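ABC transporter periplasmic-binding protein YTFQ (Escherichia coli, PDB 2VK2) binds alpha- and beta-galactofuranose in the periplasm as the solute-binding component of the YtfQRT-YjfF ABC transporter for this sugar. Local coordinates at residues A[3-8]-A[254-259]; A[83-88]-A[261-266]. All coordinates share one frame; numbering follows the deposited sequence.

Both contacts lay helix 252-265 against the six-stranded parallel sheet of the lobe that holds the N-terminus, and their centres are about 8 Å apart. Contact 1 is the buried one, using the earlier part of the helix and strand 4-9, with aliphatic and aromatic carbons alone. Contact 2 takes the last turns of the same helix to the lead-in of strand 86-89, nearer the surface, where a tyrosine and a lysine replace the wholly apolar side chains. F87 joins the two, its CZ lying 3.7 Å from L259 CA. L3 and K263 also touch, and D60 bonds to T4 and K263, tying both places to one loop residue.

Contact 1 of 2, residues A[3-8]-A[254-259]; sequences LTVGFS and PAFDAL
In the alpha/beta lobe of this type I periplasmic binding protein, V5 of the first strand meets F256 and L259 of helix 252-265, one of the helices that cover a face of the parallel sheet. The helix follows strand 243-246 of the other lobe's sheet, so the chain has returned to the lobe in which it began. V5 carries the meeting through a single branch. With CG1 anti to the backbone N (chi1 175°), its CG2 is left beside that N and turned to the helix. This methyl lies 3.5 Å from L259 CD2, a close fit between two branch ends, the two side chains running past each other in opposite directions. The same CG2 reaches the F256 ring at its edge, near the ring plane, 4.0 Å from CE1, so neither ring face is offered to the valine. The spacing of F256 and L259, about one helical turn, puts both side chains on the same side of the helix, where the one methyl meets both. L3 adds a looser apolar contact, its CD1 standing 4.3 Å from L259 CD2; that one leucine methyl therefore touches side chains two residues apart along 3-8. F63 of the neighbouring strand 61-64 widens the patch: V5 packs on it, and its ring meets that of F256 with the planes inclined at about 45°. Helix 15-31 borders F256 through A28 and R31, the latter also salt-bridged to D257. Since every group that touches between 3-8 and 254-259 is hydrocarbon, the hold between strand and helix here rests on shape fit and exclusion of water.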
loop_
_atom_site.group_PDB
_atom_site.type_symbol
_atom_site.label_atom_id
_atom_site.label_comp_id
_atom_site.label_asym_id
_atom_site.label_seq_id
_atom_site.Cartn_x
_atom_site.Cartn_y
_atom_site.Cartn_z
ATOM N N LEU A 3 4.085 1.672 28.273
ATOM C CA LEU A 3 3.881 2.607 27.164
ATOM C C LEU A 3 2.490 2.440 26.569
ATOM O O LEU A 3 2.010 1.318 26.401
ATOM C CB LEU A 3 4.924 2.392 26.063
ATOM C CG LEU A 3 6.375 2.777 26.361
ATOM C CD1 LEU A 3 7.250 2.450 25.159
ATOM C CD2 LEU A 3 6.500 4.252 26.724
ATOM N N THR A 4 1.849 3.567 26.262
ATOM C CA THR A 4 0.591 3.580 25.523
ATOM C C THR A 4 0.806 4.306 24.199
ATOM O O THR A 4 1.300 5.435 24.177
ATOM C CB THR A 4 -0.531 4.281 26.310
ATOM O OG1 THR A 4 -0.781 3.565 27.524
ATOM C CG2 THR A 4 -1.817 4.336 25.493
ATOM N N VAL A 5 0.446 3.641 23.104
ATOM C CA VAL A 5 0.572 4.208 21.767
ATOM C C VAL A 5 -0.815 4.358 21.151
ATOM O O VAL A 5 -1.630 3.439 21.206
ATOM C CB VAL A 5 1.449 3.314 20.862
ATOM C CG1 VAL A 5 1.479 3.845 19.434
ATOM C CG2 VAL A 5 2.855 3.217 21.429
ATOM N N GLY A 6 -1.081 5.534 20.587
ATOM C CA GLY A 6 -2.298 5.770 19.822
ATOM C C GLY A 6 -1.966 5.660 18.348
ATOM O O GLY A 6 -1.095 6.374 17.861
ATOM N N PHE A 7 -2.654 4.763 17.646
ATOM C CA PHE A 7 -2.430 4.538 16.219
ATOM C C PHE A 7 -3.654 5.007 15.448
ATOM O O PHE A 7 -4.739 4.440 15.584
ATOM C CB PHE A 7 -2.147 3.047 15.983
ATOM C CG PHE A 7 -1.980 2.636 14.528
ATOM C CD1 PHE A 7 -1.601 3.533 13.530
ATOM C CD2 PHE A 7 -2.161 1.301 14.177
ATOM C CE1 PHE A 7 -1.445 3.105 12.209
ATOM C CE2 PHE A 7 -2.001 0.873 12.868
ATOM C CZ PHE A 7 -1.642 1.775 11.882
ATOM N N SER A 8 -3.477 6.075 14.670
ATOM C CA SER A 8 -4.493 6.522 13.730
ATOM C C SER A 8 -4.327 5.735 12.435
ATOM O O SER A 8 -3.422 6.002 11.642
ATOM C CB SER A 8 -4.384 8.022 13.457
ATOM O OG SER A 8 -5.335 8.407 12.480
ATOM N N PRO A 254 9.021 -2.102 13.285
ATOM C CA PRO A 254 10.105 -1.115 13.242
ATOM C C PRO A 254 9.781 0.214 13.942
ATOM O O PRO A 254 10.682 0.848 14.492
ATOM C CB PRO A 254 10.333 -0.910 11.739
ATOM C CG PRO A 254 9.835 -2.161 11.109
ATOM C CD PRO A 254 8.658 -2.570 11.936
ATOM N N ALA A 255 8.516 0.629 13.935
ATOM C CA ALA A 255 8.115 1.839 14.655
ATOM C C ALA A 255 8.219 1.635 16.165
ATOM O O ALA A 255 8.736 2.500 16.875
ATOM C CB ALA A 255 6.709 2.255 14.264
ATOM N N PHE A 256 7.744 0.489 16.651
ATOM C CA PHE A 256 7.901 0.140 18.067
ATOM C C PHE A 256 9.378 0.029 18.453
ATOM O O PHE A 256 9.764 0.474 19.531
ATOM C CB PHE A 256 7.199 -1.181 18.408
ATOM C CG PHE A 256 5.690 -1.100 18.438
ATOM C CD1 PHE A 256 5.033 -0.130 19.188
ATOM C CD2 PHE A 256 4.925 -2.033 17.748
ATOM C CE1 PHE A 256 3.647 -0.075 19.221
ATOM C CE2 PHE A 256 3.540 -1.986 17.777
ATOM C CZ PHE A 256 2.900 -1.002 18.515
ATOM N N ASP A 257 10.196 -0.566 17.584
ATOM C CA ASP A 257 11.644 -0.658 17.825
ATOM C C ASP A 257 12.242 0.727 18.058
ATOM O O ASP A 257 12.971 0.944 19.026
ATOM C CB ASP A 257 12.372 -1.313 16.642
ATOM C CG ASP A 257 12.114 -2.803 16.531
ATOM O OD1 ASP A 257 11.791 -3.439 17.550
ATOM O OD2 ASP A 257 12.255 -3.339 15.412
ATOM N N ALA A 258 11.929 1.654 17.157
ATOM C CA ALA A 258 12.426 3.027 17.242
ATOM C C ALA A 258 11.906 3.740 18.487
ATOM O O ALA A 258 12.655 4.451 19.160
ATOM C CB ALA A 258 12.044 3.802 15.990
ATOM N N LEU A 259 10.625 3.545 18.794
ATOM C CA LEU A 259 10.012 4.156 19.975
ATOM C C LEU A 259 10.679 3.685 21.265
ATOM O O LEU A 259 11.016 4.499 22.123
ATOM C CB LEU A 259 8.511 3.845 20.029
ATOM C CG LEU A 259 7.755 4.294 21.285
ATOM C CD1 LEU A 259 7.865 5.801 21.475
ATOM C CD2 LEU A 259 6.300 3.863 21.215
#

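Contact 2 of 2, residues A[83-88]-A[261-266]; sequences EIPVFL and KYKKDG
Y262 has its CG anti to the backbone N (chi1 178°), which swings the phenol ring off the helix toward P85, while K263 starts with CG beside its own backbone N and then bends at chi2 (-73°) before running out fully extended to the same proline. The two side chains thus approach the pyrrolidine ring from successive helix positions. The phenol brings CE2, which lies 4.1 Å from P85 CG and equally near P85 CB; the proline ring meets the aromatic ring obliquely. The lysine offers its far end, and the two side chains reach toward each other: CE comes 4.2 Å from P85 CG, and the ammonium NZ lies 4.0 Å from P85 CD. This last approach places a charged atom next to proline carbon, but NZ is satisfied elsewhere, by a hydrogen bond to the backbone O of D60. That bond fixes the end of the extended chain at the loop before strand 61-64, so that CE and NZ lie against P85 CG and CD.

P85 stands just before strand 86-89, in the parallel sheet of the alpha/beta lobe, at the close of the connection from helix 73-81. That helix finishes in a Schellman motif at E83, whose positive phi turns the chain toward the strand. The proline meets, across the contact, the last turns of helix 252-265. M102 also borders this site, touching both P85 and Y262, and M268 adds a further contact to the tyrosine. A61 of strand 61-64 packs on P85; K263 is on the exposed side, whereas P85 is buried.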
loop_
_atom_site.group_PDB
_atom_site.type_symbol
_atom_site.label_atom_id
_atom_site.label_comp_id
_atom_site.label_asym_id
_atom_site.label_seq_id
_atom_site.Cartn_x
_atom_site.Cartn_y
_atom_site.Cartn_z
ATOM N N GLU A 83 4.860 17.415 23.089
ATOM C CA GLU A 83 6.047 16.580 23.270
ATOM C C GLU A 83 5.732 15.086 23.161
ATOM O O GLU A 83 6.291 14.262 23.883
ATOM C CB GLU A 83 6.753 16.918 24.593
ATOM C CG GLU A 83 7.153 18.387 24.697
ATOM C CD GLU A 83 7.825 18.730 26.011
ATOM O OE1 GLU A 83 8.672 17.940 26.479
ATOM O OE2 GLU A 83 7.507 19.801 26.570
ATOM N N ILE A 84 4.843 14.748 22.228
ATOM C CA ILE A 84 4.485 13.363 21.953
ATOM C C ILE A 84 5.076 12.982 20.595
ATOM O O ILE A 84 4.682 13.550 19.572
ATOM C CB ILE A 84 2.955 13.175 21.935
ATOM C CG1 ILE A 84 2.362 13.507 23.308
ATOM C CG2 ILE A 84 2.589 11.742 21.536
ATOM C CD1 ILE A 84 0.854 13.518 23.342
ATOM N N PRO A 85 6.034 12.035 20.575
ATOM C CA PRO A 85 6.660 11.659 19.306
ATOM C C PRO A 85 5.681 10.991 18.346
ATOM O O PRO A 85 4.801 10.239 18.778
ATOM C CB PRO A 85 7.760 10.680 19.732
ATOM C CG PRO A 85 7.292 10.131 21.022
ATOM C CD PRO A 85 6.585 11.259 21.700
ATOM N N VAL A 86 5.846 11.285 17.060
ATOM C CA VAL A 86 4.966 10.778 16.012
ATOM C C VAL A 86 5.761 9.918 15.038
ATOM O O VAL A 86 6.854 10.291 14.610
ATOM C CB VAL A 86 4.280 11.933 15.251
ATOM C CG1 VAL A 86 3.519 11.411 14.032
ATOM C CG2 VAL A 86 3.347 12.687 16.183
ATOM N N PHE A 87 5.200 8.756 14.708
ATOM C CA PHE A 87 5.803 7.825 13.763
ATOM C C PHE A 87 4.816 7.592 12.630
ATOM O O PHE A 87 3.645 7.319 12.873
ATOM C CB PHE A 87 6.128 6.500 14.460
ATOM C CG PHE A 87 7.058 6.648 15.634
ATOM C CD1 PHE A 87 8.399 6.312 15.522
ATOM C CD2 PHE A 87 6.593 7.136 16.848
ATOM C CE1 PHE A 87 9.262 6.458 16.601
ATOM C CE2 PHE A 87 7.450 7.284 17.926
ATOM C CZ PHE A 87 8.784 6.947 17.802
ATOM N N LEU A 88 5.289 7.729 11.396
ATOM C CA LEU A 88 4.439 7.529 10.230
ATOM C C LEU A 88 4.625 6.111 9.708
ATOM O O LEU A 88 5.748 5.628 9.609
ATOM C CB LEU A 88 4.768 8.552 9.140
ATOM C CG LEU A 88 4.665 10.018 9.572
ATOM C CD1 LEU A 88 5.050 10.927 8.418
ATOM C CD2 LEU A 88 3.271 10.353 10.086
ATOM N N LYS A 261 13.671 2.407 21.736
ATOM C CA LYS A 261 15.030 2.949 21.806
ATOM C C LYS A 261 15.018 4.419 22.213
ATOM O O LYS A 261 15.827 4.848 23.034
ATOM C CB LYS A 261 15.753 2.790 20.465
ATOM C CG LYS A 261 16.173 1.366 20.152
ATOM C CD LYS A 261 16.906 1.283 18.823
ATOM N N TYR A 262 14.091 5.181 21.641
ATOM C CA TYR A 262 13.962 6.604 21.942
ATOM C C TYR A 262 13.567 6.850 23.400
ATOM O O TYR A 262 14.162 7.692 24.071
ATOM C CB TYR A 262 12.941 7.249 21.000
ATOM C CG TYR A 262 12.700 8.716 21.263
ATOM C CD1 TYR A 262 13.715 9.651 21.084
ATOM C CD2 TYR A 262 11.454 9.173 21.682
ATOM C CE1 TYR A 262 13.499 11.002 21.322
ATOM C CE2 TYR A 262 11.226 10.522 21.921
ATOM C CZ TYR A 262 12.253 11.430 21.739
ATOM O OH TYR A 262 12.033 12.769 21.973
ATOM N N LYS A 263 12.571 6.115 23.888
ATOM C CA LYS A 263 12.115 6.266 25.272
ATOM C C LYS A 263 13.164 5.800 26.288
ATOM O O LYS A 263 13.206 6.304 27.412
ATOM C CB LYS A 263 10.799 5.509 25.496
ATOM C CG LYS A 263 9.609 6.066 24.720
ATOM C CD LYS A 263 9.105 7.386 25.300
ATOM C CE LYS A 263 7.896 7.901 24.527
ATOM N NZ LYS A 263 7.370 9.191 25.061
ATOM N N LYS A 264 14.006 4.850 25.888
ATOM C CA LYS A 264 15.031 4.297 26.775
ATOM C C LYS A 264 16.188 5.269 27.022
ATOM O O LYS A 264 16.673 5.374 28.151
ATOM C CB LYS A 264 15.571 2.977 26.212
ATOM C CG LYS A 264 16.472 2.208 27.174
ATOM C CD LYS A 264 16.774 0.802 26.675
ATOM C CE LYS A 264 17.661 0.818 25.438
ATOM N NZ LYS A 264 18.113 -0.549 25.060
ATOM N N ASP A 265 16.633 5.969 25.977
ATOM C CA ASP A 265 17.776 6.887 26.109
ATOM C C ASP A 265 17.829 8.059 25.108
ATOM O O ASP A 265 18.875 8.696 24.956
ATOM C CB ASP A 265 19.081 6.083 26.033
ATOM C CG ASP A 265 19.220 5.302 24.733
ATOM O OD1 ASP A 265 18.497 5.601 23.759
ATOM O OD2 ASP A 265 20.061 4.382 24.686
ATOM N N GLY A 266 16.716 8.350 24.439
ATOM C CA GLY A 266 16.644 9.481 23.514
ATOM C C GLY A 266 17.284 9.268 22.151
ATOM O O GLY A 266 17.516 10.234 21.423
#